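Local coordinates for protein TRAP dicarboxylate transporter-DctP subunit (Desulfovibrio salexigens, PDB 4N6D) that probably captures a small organic acid in the periplasm and delivers it to the membrane subunits of a TRAP transporter, at residues A[141-145]-A[258-263]; A[104-108]-A[123-127]; A[33-37]-A[47-51]; A[50-55]-A[255-259]. One frame throughout, in Å; residues are numbered along the deposited sequence.

Contact 1 (A[141-145]-A[258-263])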
loop_
_atom_site.group_PDB
_atom_site.type_symbol
_atom_site.label_atom_id
_atom_site.label_comp_id
_atom_site.label_asym_id
_atom_site.label_seq_id
_atom_site.Cartn_x
_atom_site.Cartn_y
_atom_site.Cartn_z
ATOM N N VAL A 141 -3.643 -14.315 9.790
ATOM C CA VAL A 141 -3.074 -13.090 9.267
ATOM C C VAL A 141 -1.787 -12.790 10.032
ATOM O O VAL A 141 -1.837 -12.478 11.230
ATOM C CB VAL A 141 -4.063 -11.922 9.361
ATOM C CG1 VAL A 141 -3.416 -10.644 8.877
ATOM C CG2 VAL A 141 -5.327 -12.229 8.539
ATOM N N LEU A 142 -0.645 -12.934 9.365
ATOM C CA LEU A 142 0.654 -12.813 10.030
ATOM C C LEU A 142 1.055 -11.358 10.223
ATOM O O LEU A 142 1.700 -11.029 11.220
ATOM C CB LEU A 142 1.753 -13.522 9.234
ATOM C CG LEU A 142 1.586 -15.038 9.228
ATOM C CD1 LEU A 142 2.630 -15.627 8.307
ATOM C CD2 LEU A 142 1.745 -15.566 10.621
ATOM N N THR A 143 0.762 -10.522 9.235
ATOM C CA THR A 143 0.986 -9.072 9.349
ATOM C C THR A 143 0.207 -8.385 8.230
ATOM O O THR A 143 -0.363 -9.045 7.359
ATOM C CB THR A 143 2.492 -8.653 9.320
ATOM O OG1 THR A 143 2.611 -7.289 9.755
ATOM C CG2 THR A 143 3.077 -8.794 7.938
ATOM N N MET A 144 0.141 -7.065 8.291
ATOM C CA MET A 144 -0.424 -6.268 7.211
ATOM C C MET A 144 0.417 -5.025 7.095
ATOM O O MET A 144 1.107 -4.638 8.039
ATOM C CB MET A 144 -1.864 -5.877 7.487
ATOM C CG MET A 144 -2.770 -7.094 7.649
ATOM S SD MET A 144 -4.441 -6.593 7.990
ATOM C CE MET A 144 -5.016 -6.327 6.319
ATOM N N PHE A 145 0.373 -4.402 5.924
ATOM C CA PHE A 145 1.074 -3.144 5.715
ATOM C C PHE A 145 0.537 -2.455 4.472
ATOM O O PHE A 145 -0.277 -3.007 3.759
ATOM C CB PHE A 145 2.582 -3.362 5.603
ATOM C CG PHE A 145 2.969 -4.406 4.612
ATOM C CD1 PHE A 145 3.016 -4.120 3.266
ATOM C CD2 PHE A 145 3.307 -5.680 5.033
ATOM C CE1 PHE A 145 3.368 -5.107 2.338
ATOM C CE2 PHE A 145 3.669 -6.667 4.112
ATOM C CZ PHE A 145 3.687 -6.382 2.774
ATOM N N LEU A 258 5.449 -10.703 16.080
ATOM C CA LEU A 258 5.903 -10.027 14.872
ATOM C C LEU A 258 4.809 -9.322 14.056
ATOM O O LEU A 258 5.103 -8.599 13.116
ATOM C CB LEU A 258 6.647 -11.002 13.953
ATOM C CG LEU A 258 8.112 -11.178 14.296
ATOM C CD1 LEU A 258 8.647 -12.453 13.648
ATOM C CD2 LEU A 258 8.927 -9.941 13.887
ATOM N N GLY A 259 3.540 -9.530 14.372
ATOM C CA GLY A 259 2.510 -8.951 13.517
ATOM C C GLY A 259 2.572 -7.426 13.499
ATOM O O GLY A 259 2.712 -6.792 12.447
ATOM N N ARG A 260 2.454 -6.820 14.671
ATOM C CA ARG A 260 2.543 -5.366 14.750
ATOM C C ARG A 260 3.946 -4.873 14.383
ATOM O O ARG A 260 4.104 -3.868 13.679
ATOM C CB ARG A 260 2.170 -4.867 16.148
ATOM C CG ARG A 260 2.065 -3.364 16.202
ATOM C CD ARG A 260 2.223 -2.866 17.628
ATOM N NE ARG A 260 2.359 -1.414 17.636
ATOM C CZ ARG A 260 1.345 -0.586 17.470
ATOM N NH1 ARG A 260 0.121 -1.074 17.330
ATOM N NH2 ARG A 260 1.551 0.729 17.475
ATOM N N GLU A 261 4.967 -5.579 14.851
ATOM C CA GLU A 261 6.340 -5.175 14.599
ATOM C C GLU A 261 6.590 -5.104 13.101
ATOM O O GLU A 261 7.230 -4.181 12.607
ATOM C CB GLU A 261 7.340 -6.168 15.183
ATOM C CG GLU A 261 7.317 -6.331 16.674
ATOM C CD GLU A 261 8.504 -7.141 17.183
ATOM O OE1 GLU A 261 9.485 -7.278 16.422
ATOM O OE2 GLU A 261 8.449 -7.612 18.346
ATOM N N GLN A 262 6.136 -6.118 12.374
ATOM C CA GLN A 262 6.420 -6.180 10.945
ATOM C C GLN A 262 5.636 -5.126 10.168
ATOM O O GLN A 262 6.120 -4.611 9.153
ATOM C CB GLN A 262 6.181 -7.596 10.396
ATOM C CG GLN A 262 6.693 -7.820 8.990
ATOM C CD GLN A 262 8.188 -7.794 8.912
ATOM O OE1 GLN A 262 8.864 -7.857 9.925
ATOM N NE2 GLN A 262 8.716 -7.725 7.700
ATOM N N ALA A 263 4.431 -4.803 10.630
ATOM C CA ALA A 263 3.663 -3.717 10.032
ATOM C C ALA A 263 4.483 -2.412 10.139
ATOM O O ALA A 263 4.666 -1.677 9.154
ATOM C CB ALA A 263 2.308 -3.571 10.740
#
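Gly-259 O takes two donors at once. Thr-143 OG1 donates to Gly-259 O across the contact at 2.7 Å. Ala-263 N reaches the same oxygen from one helical turn further on, at 3.2 Å from Gly-259 O. The hydroxyl comes in on a lone pair, in the carbonyl plane, with an angle of 138° at the oxygen. Thr-143 holds OG1 trans to its own backbone N (chi1 -166°), and this turns the hydroxyl to the helix. Its methyl CG2 lies 3.9 Å from Gln-262 CG, where the two side chains pass at a slant. The polar end of Gln-262 turns away from the strand. There it bonds to Gln-47 and Arg-50 of helix 43-58.

The backbones come very close. Strand 141-145 and helix 258-263 run nearly parallel, with their axes 6.7 Å apart and 22° between them. Gly-259 has no side chain, and its CA sits 3.2 Å from Leu-142 O in a CA-H...O contact. A second such contact joins Ala-263 CA to Met-144 O. The methyl of Ala-263 presses on that oxygen too, with CB 3.1 Å from Met-144 O. This buried carbonyl has no conventional hydrogen-bond partner, so these weak C-H contacts are what faces it from the helix. Gly-259 and Ala-263, one turn apart, let the helix come this close to the strand.

Strand 139-146 is an outermost strand of the mixed five-stranded sheet, and Ile-237 and Phe-235 pair with it on the inner side. The long helix 249-285 packs against this edge, an alpha/beta arrangement consistent with the family 7 solute-binding fold.

Contact 2 (A[104-108]-A[123-127])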
loop_
_atom_site.group_PDB
_atom_site.type_symbol
_atom_site.label_atom_id
_atom_site.label_comp_id
_atom_site.label_asym_id
_atom_site.label_seq_id
_atom_site.Cartn_x
_atom_site.Cartn_y
_atom_site.Cartn_z
ATOM N N LEU A 104 -14.145 -5.170 4.435
ATOM C CA LEU A 104 -13.738 -4.274 5.534
ATOM C C LEU A 104 -12.391 -3.646 5.254
ATOM O O LEU A 104 -12.278 -2.415 5.228
ATOM C CB LEU A 104 -13.694 -4.990 6.884
ATOM C CG LEU A 104 -13.511 -3.989 8.037
ATOM C CD1 LEU A 104 -14.461 -4.322 9.170
ATOM C CD2 LEU A 104 -12.087 -4.041 8.477
ATOM N N SER A 105 -11.361 -4.477 5.049
ATOM C CA SER A 105 -9.994 -3.969 4.955
ATOM C C SER A 105 -9.756 -3.110 3.730
ATOM O O SER A 105 -8.844 -2.283 3.728
ATOM C CB SER A 105 -8.968 -5.104 4.997
ATOM O OG SER A 105 -9.104 -5.866 6.205
ATOM N N SER A 106 -10.560 -3.308 2.688
ATOM C CA SER A 106 -10.490 -2.476 1.482
ATOM C C SER A 106 -10.728 -0.976 1.753
ATOM O O SER A 106 -10.504 -0.138 0.885
ATOM C CB SER A 106 -11.473 -2.979 0.432
ATOM O OG SER A 106 -12.808 -2.923 0.891
ATOM N N VAL A 107 -11.200 -0.644 2.953
ATOM C CA VAL A 107 -11.381 0.764 3.303
ATOM C C VAL A 107 -10.058 1.479 3.103
ATOM O O VAL A 107 -10.013 2.680 2.723
ATOM C CB VAL A 107 -11.899 0.933 4.752
ATOM C CG1 VAL A 107 -10.850 0.521 5.764
ATOM C CG2 VAL A 107 -12.359 2.365 4.993
ATOM N N PHE A 108 -8.953 0.755 3.305
ATOM C CA PHE A 108 -7.632 1.381 3.195
ATOM C C PHE A 108 -7.176 1.653 1.767
ATOM O O PHE A 108 -6.077 2.189 1.565
ATOM C CB PHE A 108 -6.555 0.602 3.950
ATOM C CG PHE A 108 -6.421 1.034 5.364
ATOM C CD1 PHE A 108 -5.564 2.064 5.688
ATOM C CD2 PHE A 108 -7.200 0.475 6.355
ATOM C CE1 PHE A 108 -5.449 2.510 6.985
ATOM C CE2 PHE A 108 -7.073 0.935 7.683
ATOM C CZ PHE A 108 -6.210 1.966 7.963
ATOM N N ALA A 123 -2.035 1.778 11.157
ATOM C CA ALA A 123 -3.485 1.933 11.268
ATOM C C ALA A 123 -4.202 0.713 10.702
ATOM O O ALA A 123 -5.179 0.234 11.279
ATOM C CB ALA A 123 -3.979 3.213 10.584
ATOM N N LEU A 124 -3.712 0.192 9.576
ATOM C CA LEU A 124 -4.309 -1.000 8.970
ATOM C C LEU A 124 -4.257 -2.212 9.909
ATOM O O LEU A 124 -5.266 -2.931 10.075
ATOM C CB LEU A 124 -3.616 -1.305 7.641
ATOM C CG LEU A 124 -4.023 -2.565 6.874
ATOM C CD1 LEU A 124 -5.481 -2.575 6.441
ATOM C CD2 LEU A 124 -3.092 -2.666 5.717
ATOM N N TRP A 125 -3.095 -2.442 10.504
ATOM C CA TRP A 125 -2.921 -3.562 11.437
ATOM C C TRP A 125 -3.856 -3.396 12.638
ATOM O O TRP A 125 -4.512 -4.358 13.073
ATOM C CB TRP A 125 -1.457 -3.650 11.895
ATOM C CG TRP A 125 -1.275 -4.705 12.915
ATOM C CD1 TRP A 125 -1.081 -4.522 14.256
ATOM C CD2 TRP A 125 -1.340 -6.116 12.707
ATOM N NE1 TRP A 125 -1.008 -5.737 14.894
ATOM C CE2 TRP A 125 -1.146 -6.733 13.962
ATOM C CE3 TRP A 125 -1.532 -6.922 11.578
ATOM C CZ2 TRP A 125 -1.150 -8.115 14.121
ATOM C CZ3 TRP A 125 -1.517 -8.302 11.738
ATOM C CH2 TRP A 125 -1.323 -8.881 12.992
ATOM N N ASP A 126 -3.919 -2.181 13.189
ATOM C CA ASP A 126 -4.814 -1.929 14.307
ATOM C C ASP A 126 -6.285 -2.147 13.935
ATOM O O ASP A 126 -7.067 -2.679 14.739
ATOM C CB ASP A 126 -4.668 -0.507 14.868
ATOM C CG ASP A 126 -3.445 -0.324 15.736
ATOM O OD1 ASP A 126 -2.757 -1.318 16.057
ATOM O OD2 ASP A 126 -3.220 0.837 16.158
ATOM N N LEU A 127 -6.678 -1.716 12.738
ATOM C CA LEU A 127 -8.055 -1.880 12.330
ATOM C C LEU A 127 -8.379 -3.364 12.212
ATOM O O LEU A 127 -9.437 -3.809 12.665
ATOM C CB LEU A 127 -8.352 -1.144 11.015
ATOM C CG LEU A 127 -9.832 -1.163 10.650
ATOM C CD1 LEU A 127 -10.614 -0.112 11.462
ATOM C CD2 LEU A 127 -10.053 -0.969 9.142
#
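Phe-108 pushes its ring into a hollow on helix 123-127 made by Ala-123, Leu-124 and Leu-127. The contact belongs to the alpha/beta fold of a periplasmic solute-binding protein. It folds the 3-10 turn at 105-108, in the loop after strand 90-94, back onto helix 117-131. The ring is the main bump. Leu-124 covers one face of it, with CB 4.0 Å from the ring centroid and only 5° off the normal, a CH-pi contact. CA of Leu-124 lies over the same face but nearer the rim. The branch CD1 of Leu-124 bends back along the ring to within 3.5 Å of Phe-108 CD2. At the far end of the ring, Phe-108 CZ reaches the start of the segment and stands 3.7 Å from Ala-123 CB. Such a small side chain lets the ring tip approach the helix backbone.

Leu-127 makes the second bump. Its CG stands trans to the backbone N (chi1 -173°), which carries CD2 out to the turn. This one methyl fills a notch between three side chains. Leu-127 CD2 meets the ring at its edge, in the ring plane, 3.8 Å from Phe-108 CE2. Val-107 CG1 and Leu-104 CD2 also touch it. Outside the two segments, Phe-114 also meets the Phe-108 ring, and helix 322-337 touches Leu-104, Val-107 and Ala-123. The methyl pair Leu-104 CD2 and Leu-127 CD2 is 3.7 Å apart.

Contact 3 (A[33-37]-A[47-51]); sequences SYANF and QMERW
Met-48 lies across the ring of Tyr-34, and its atoms meet that ring and Asn-36 in turn. CB stands near the phenol end of the ring and is 3.6 Å from Asn-36 ND2. CG comes next, trans to the backbone N (chi1 163°). That torsion puts CG over the middle of the Tyr-34 ring, 3.4 Å from the centroid and almost straight above it, a close CH-pi contact. SD lies over the same face but further off centre, 3.4 Å from Tyr-34 CD2, a Met-aromatic contact. The sulfur also takes a weak, nearly straight N-H bond (170°) from Asn-36 ND2, whose stronger partner is Pro-44 O. The chain then bends at SD, and CE ends beside the Asn-36 side chain, near ND2 and CB.

The contact lies in a beta-alpha-beta unit formed by strand 30-35, helix 43-58 and strand 63-68. It packs the first strand against the helix of the crossover.

Tyr-34 also uses its edge. It turns this toward the face of Trp-51 in an offset edge-to-face pair, with planes at 72° and CE1 of Tyr-34 3.7 Å from Trp-51 CE3. At the tip, Tyr-34 OH accepts from Gln-47 NE2 at 3.1 Å, and it lies close to the amide plane. NE2 also donates to Pro-44 O. A water 2.6 Å from Tyr-34 OH donates to Gln-47 OE1, so hydroxyl, amide and water close a small ring. This water lies in the Tyr-34 ring plane and over the rim of one Trp-51 face.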
loop_
_atom_site.group_PDB
_atom_site.type_symbol
_atom_site.label_atom_id
_atom_site.label_comp_id
_atom_site.label_asym_id
_atom_site.label_seq_id
_atom_site.Cartn_x
_atom_site.Cartn_y
_atom_site.Cartn_z
ATOM N N SER A 33 7.141 -22.280 3.262
ATOM C CA SER A 33 7.315 -21.564 2.011
ATOM C C SER A 33 6.526 -20.254 2.045
ATOM O O SER A 33 5.429 -20.211 2.584
ATOM C CB SER A 33 6.838 -22.413 0.827
ATOM O OG SER A 33 5.489 -22.799 1.051
ATOM N N TYR A 34 7.096 -19.195 1.469
ATOM C CA TYR A 34 6.507 -17.868 1.509
ATOM C C TYR A 34 6.474 -17.342 0.071
ATOM O O TYR A 34 7.511 -17.007 -0.527
ATOM C CB TYR A 34 7.343 -17.017 2.482
ATOM C CG TYR A 34 6.818 -15.661 2.888
ATOM C CD1 TYR A 34 7.055 -15.190 4.164
ATOM C CD2 TYR A 34 6.157 -14.825 2.000
ATOM C CE1 TYR A 34 6.638 -13.920 4.558
ATOM C CE2 TYR A 34 5.725 -13.561 2.395
ATOM C CZ TYR A 34 5.983 -13.117 3.675
ATOM O OH TYR A 34 5.597 -11.867 4.105
ATOM N N ALA A 35 5.270 -17.341 -0.504
ATOM C CA ALA A 35 5.048 -16.880 -1.871
ATOM C C ALA A 35 4.857 -15.371 -1.885
ATOM O O ALA A 35 4.239 -14.817 -0.992
ATOM C CB ALA A 35 3.827 -17.571 -2.467
ATOM N N ASN A 36 5.384 -14.721 -2.912
ATOM C CA ASN A 36 5.248 -13.282 -3.058
ATOM C C ASN A 36 5.238 -12.934 -4.538
ATOM O O ASN A 36 6.108 -13.373 -5.274
ATOM C CB ASN A 36 6.402 -12.595 -2.331
ATOM C CG ASN A 36 5.977 -11.349 -1.617
ATOM O OD1 ASN A 36 5.137 -10.592 -2.115
ATOM N ND2 ASN A 36 6.556 -11.121 -0.439
ATOM N N PHE A 37 4.258 -12.161 -4.986
ATOM C CA PHE A 37 4.058 -11.981 -6.415
ATOM C C PHE A 37 5.008 -10.961 -7.115
ATOM O O PHE A 37 5.404 -11.180 -8.270
ATOM C CB PHE A 37 2.592 -11.652 -6.715
ATOM C CG PHE A 37 2.162 -10.308 -6.231
ATOM C CD1 PHE A 37 2.401 -9.164 -6.995
ATOM C CD2 PHE A 37 1.530 -10.171 -5.004
ATOM C CE1 PHE A 37 2.015 -7.915 -6.536
ATOM C CE2 PHE A 37 1.152 -8.924 -4.534
ATOM C CZ PHE A 37 1.397 -7.793 -5.306
ATOM N N GLN A 47 10.438 -6.788 2.778
ATOM C CA GLN A 47 9.973 -7.039 4.132
ATOM C C GLN A 47 9.867 -8.539 4.378
ATOM O O GLN A 47 10.150 -9.000 5.488
ATOM C CB GLN A 47 8.661 -6.305 4.436
ATOM C CG GLN A 47 7.440 -6.848 3.721
ATOM C CD GLN A 47 6.884 -8.145 4.307
ATOM O OE1 GLN A 47 6.970 -8.408 5.520
ATOM N NE2 GLN A 47 6.269 -8.945 3.442
ATOM N N MET A 48 9.485 -9.308 3.358
ATOM C CA MET A 48 9.413 -10.768 3.505
ATOM C C MET A 48 10.776 -11.332 3.973
ATOM O O MET A 48 10.871 -12.151 4.906
ATOM C CB MET A 48 8.967 -11.404 2.195
ATOM C CG MET A 48 9.236 -12.898 2.076
ATOM S SD MET A 48 8.838 -13.545 0.432
ATOM C CE MET A 48 10.098 -12.740 -0.589
ATOM N N GLU A 49 11.853 -10.873 3.351
ATOM C CA GLU A 49 13.181 -11.376 3.723
ATOM C C GLU A 49 13.543 -10.997 5.146
ATOM O O GLU A 49 14.162 -11.777 5.854
ATOM C CB GLU A 49 14.277 -10.874 2.777
ATOM C CG GLU A 49 14.105 -11.320 1.337
ATOM C CD GLU A 49 14.178 -12.827 1.165
ATOM O OE1 GLU A 49 14.809 -13.500 2.003
ATOM O OE2 GLU A 49 13.588 -13.337 0.195
ATOM N N ARG A 50 13.187 -9.784 5.564
ATOM C CA ARG A 50 13.478 -9.358 6.939
ATOM C C ARG A 50 12.667 -10.181 7.944
ATOM O O ARG A 50 13.174 -10.585 8.999
ATOM C CB ARG A 50 13.203 -7.867 7.098
ATOM C CG ARG A 50 13.663 -7.296 8.448
ATOM C CD ARG A 50 12.510 -7.164 9.395
ATOM N NE ARG A 50 12.981 -6.737 10.713
ATOM C CZ ARG A 50 12.192 -6.607 11.775
ATOM N NH1 ARG A 50 10.888 -6.836 11.670
ATOM N NH2 ARG A 50 12.715 -6.223 12.943
ATOM N N TRP A 51 11.425 -10.472 7.585
ATOM C CA TRP A 51 10.566 -11.284 8.429
ATOM C C TRP A 51 11.174 -12.675 8.590
ATOM O O TRP A 51 11.245 -13.196 9.700
ATOM C CB TRP A 51 9.185 -11.361 7.809
ATOM C CG TRP A 51 8.148 -12.068 8.641
ATOM C CD1 TRP A 51 7.340 -11.498 9.582
ATOM C CD2 TRP A 51 7.775 -13.445 8.569
ATOM N NE1 TRP A 51 6.501 -12.446 10.127
ATOM C CE2 TRP A 51 6.746 -13.649 9.519
ATOM C CE3 TRP A 51 8.219 -14.538 7.810
ATOM C CZ2 TRP A 51 6.139 -14.882 9.710
ATOM C CZ3 TRP A 51 7.617 -15.778 8.017
ATOM C CH2 TRP A 51 6.600 -15.935 8.961
HETATM O O HOH W 1 5.993 -10.805 6.470
#

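Contact 4 (A[50-55]-A[255-259]); sequences RWKQEV and LNDLG
Leu-258 plugs into helix 50-55 as a knob into a hole made by Arg-50, Trp-51, Glu-54 and Val-55. Its two methyls part ways. CD1 meets Val-55 CG2 at 3.6 Å, and the two side chains slant past each other. CD2 lies 4.2 Å from Glu-54 CB and also approaches the guanidinium of Arg-50. CB lies on the indole side of the hole, 4.1 Å from Trp-51 NE1.

Leu-255 fills the space one turn earlier and meets the indole nearly at a right angle. Its CG is 3.9 Å from Trp-51 CZ2, on the benzo part of the ring. Its CD1 lies beside both methyls of Val-55. Val-55 CG2 is thus shared. It touches both leucines, and it also sits 3.5 Å above the plane of the Trp-51 indole, over its centre. CG2 stands beside the backbone N and opposite the carbonyl carbon, a rotation that carries this methyl over the ring. The axes of segments 50-55 and 255-259 are 11.2 Å apart at closest and run obliquely antiparallel, at 139°.

The polar groups lie around this apolar core. One face of the Arg-50 guanidinium is covered by Glu-54 CG; Arg-50 NH1 bonds to Gln-262, while Glu-54 OE1 pairs with Arg-58. Trp-51 NE1 donates to a water in the plane of the indole, 2.9 Å away. That water passes a hydrogen to Leu-255 O at 2.8 Å. The interface is therefore mainly apolar, and the buried indole N-H is satisfied through a single water that also ties the two helices together.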
loop_
_atom_site.group_PDB
_atom_site.type_symbol
_atom_site.label_atom_id
_atom_site.label_comp_id
_atom_site.label_asym_id
_atom_site.label_seq_id
_atom_site.Cartn_x
_atom_site.Cartn_y
_atom_site.Cartn_z
ATOM N N ARG A 50 13.187 -9.784 5.564
ATOM C CA ARG A 50 13.478 -9.358 6.939
ATOM C C ARG A 50 12.667 -10.181 7.944
ATOM O O ARG A 50 13.174 -10.585 8.999
ATOM C CB ARG A 50 13.203 -7.867 7.098
ATOM C CG ARG A 50 13.663 -7.296 8.448
ATOM C CD ARG A 50 12.510 -7.164 9.395
ATOM N NE ARG A 50 12.981 -6.737 10.713
ATOM C CZ ARG A 50 12.192 -6.607 11.775
ATOM N NH1 ARG A 50 10.888 -6.836 11.670
ATOM N NH2 ARG A 50 12.715 -6.223 12.943
ATOM N N TRP A 51 11.425 -10.472 7.585
ATOM C CA TRP A 51 10.566 -11.284 8.429
ATOM C C TRP A 51 11.174 -12.675 8.590
ATOM O O TRP A 51 11.245 -13.196 9.700
ATOM C CB TRP A 51 9.185 -11.361 7.809
ATOM C CG TRP A 51 8.148 -12.068 8.641
ATOM C CD1 TRP A 51 7.340 -11.498 9.582
ATOM C CD2 TRP A 51 7.775 -13.445 8.569
ATOM N NE1 TRP A 51 6.501 -12.446 10.127
ATOM C CE2 TRP A 51 6.746 -13.649 9.519
ATOM C CE3 TRP A 51 8.219 -14.538 7.810
ATOM C CZ2 TRP A 51 6.139 -14.882 9.710
ATOM C CZ3 TRP A 51 7.617 -15.778 8.017
ATOM C CH2 TRP A 51 6.600 -15.935 8.961
ATOM N N LYS A 52 11.618 -13.273 7.487
ATOM C CA LYS A 52 12.329 -14.540 7.527
ATOM C C LYS A 52 13.508 -14.497 8.497
ATOM O O LYS A 52 13.713 -15.396 9.334
ATOM C CB LYS A 52 12.841 -14.891 6.122
ATOM C CG LYS A 52 13.963 -15.937 6.118
ATOM C CD LYS A 52 14.299 -16.434 4.719
ATOM C CE LYS A 52 15.517 -17.365 4.750
ATOM N NZ LYS A 52 15.733 -18.081 3.455
ATOM N N GLN A 53 14.311 -13.448 8.372
ATOM C CA GLN A 53 15.506 -13.323 9.206
ATOM C C GLN A 53 15.117 -13.356 10.684
ATOM O O GLN A 53 15.734 -14.046 11.480
ATOM C CB GLN A 53 16.236 -12.019 8.894
ATOM C CG GLN A 53 16.912 -12.003 7.524
ATOM C CD GLN A 53 17.270 -10.598 7.059
ATOM O OE1 GLN A 53 17.340 -9.652 7.856
ATOM N NE2 GLN A 53 17.495 -10.455 5.758
ATOM N N GLU A 54 14.090 -12.597 11.041
ATOM C CA GLU A 54 13.690 -12.502 12.440
ATOM C C GLU A 54 13.042 -13.786 12.938
ATOM O O GLU A 54 13.262 -14.198 14.055
ATOM C CB GLU A 54 12.750 -11.316 12.650
ATOM C CG GLU A 54 13.466 -9.971 12.725
ATOM C CD GLU A 54 14.687 -9.977 13.673
ATOM O OE1 GLU A 54 14.576 -10.343 14.878
ATOM O OE2 GLU A 54 15.782 -9.644 13.195
ATOM N N VAL A 55 12.277 -14.450 12.078
ATOM C CA VAL A 55 11.653 -15.712 12.474
ATOM C C VAL A 55 12.701 -16.811 12.722
ATOM O O VAL A 55 12.634 -17.523 13.707
ATOM C CB VAL A 55 10.627 -16.177 11.431
ATOM C CG1 VAL A 55 10.248 -17.629 11.638
ATOM C CG2 VAL A 55 9.401 -15.281 11.488
ATOM N N LEU A 255 5.531 -15.533 16.073
ATOM C CA LEU A 255 4.870 -14.999 14.885
ATOM C C LEU A 255 3.792 -13.979 15.243
ATOM O O LEU A 255 3.556 -13.032 14.512
ATOM C CB LEU A 255 4.287 -16.131 14.048
ATOM C CG LEU A 255 5.230 -16.718 12.997
ATOM C CD1 LEU A 255 6.573 -17.125 13.539
ATOM C CD2 LEU A 255 4.551 -17.908 12.333
ATOM N N ASN A 256 3.127 -14.191 16.364
ATOM C CA ASN A 256 2.102 -13.281 16.824
ATOM C C ASN A 256 2.739 -11.959 17.191
ATOM O O ASN A 256 2.257 -10.901 16.793
ATOM C CB ASN A 256 1.380 -13.852 18.035
ATOM C CG ASN A 256 0.274 -14.794 17.656
ATOM O OD1 ASN A 256 -0.269 -14.707 16.565
ATOM N ND2 ASN A 256 -0.087 -15.686 18.567
ATOM N N ASP A 257 3.835 -12.014 17.945
ATOM C CA ASP A 257 4.526 -10.782 18.334
ATOM C C ASP A 257 5.057 -9.998 17.137
ATOM O O ASP A 257 5.101 -8.758 17.144
ATOM C CB ASP A 257 5.675 -11.093 19.291
ATOM C CG ASP A 257 5.195 -11.459 20.689
ATOM O OD1 ASP A 257 4.022 -11.224 20.998
ATOM O OD2 ASP A 257 5.998 -11.973 21.478
ATOM N N LEU A 258 5.449 -10.703 16.080
ATOM C CA LEU A 258 5.903 -10.027 14.872
ATOM C C LEU A 258 4.809 -9.322 14.056
ATOM O O LEU A 258 5.103 -8.599 13.116
ATOM C CB LEU A 258 6.647 -11.002 13.953
ATOM C CG LEU A 258 8.112 -11.178 14.296
ATOM C CD1 LEU A 258 8.647 -12.453 13.648
ATOM C CD2 LEU A 258 8.927 -9.941 13.887
ATOM N N GLY A 259 3.540 -9.530 14.372
ATOM C CA GLY A 259 2.510 -8.951 13.517
ATOM C C GLY A 259 2.572 -7.426 13.499
ATOM O O GLY A 259 2.712 -6.792 12.447
HETATM O O HOH W 2 4.142 -12.306 11.854
#

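How the contacts relate
Contacts 1, 3 and 4 form one cluster around helices 43-58 and 249-285. Contacts 1 and 4 share Leu-258 and Gly-259, with centres about 8 Å apart. Contacts 3 and 4 share Arg-50 and Trp-51, with centres about 10 Å apart. Gln-262 of contact 1 bridges to contact 3, with OE1 2.9 Å from Arg-50 NH1 and NE2 2.9 Å from Gln-47 OE1. Contact 2 joins contact 1 through a salt bridge between helices, Arg-260 NH1 to Asp-126 OD1, 3.2 Å. Its Trp-125 CZ2 touches Gly-259 CA of contact 4 at 3.8 Å. Contacts 2 and 3 stay about 9 Å apart at their nearest atoms. I3C, the phasing compound and not the likely substrate, lies about 11 Å from the Val-55 side chain.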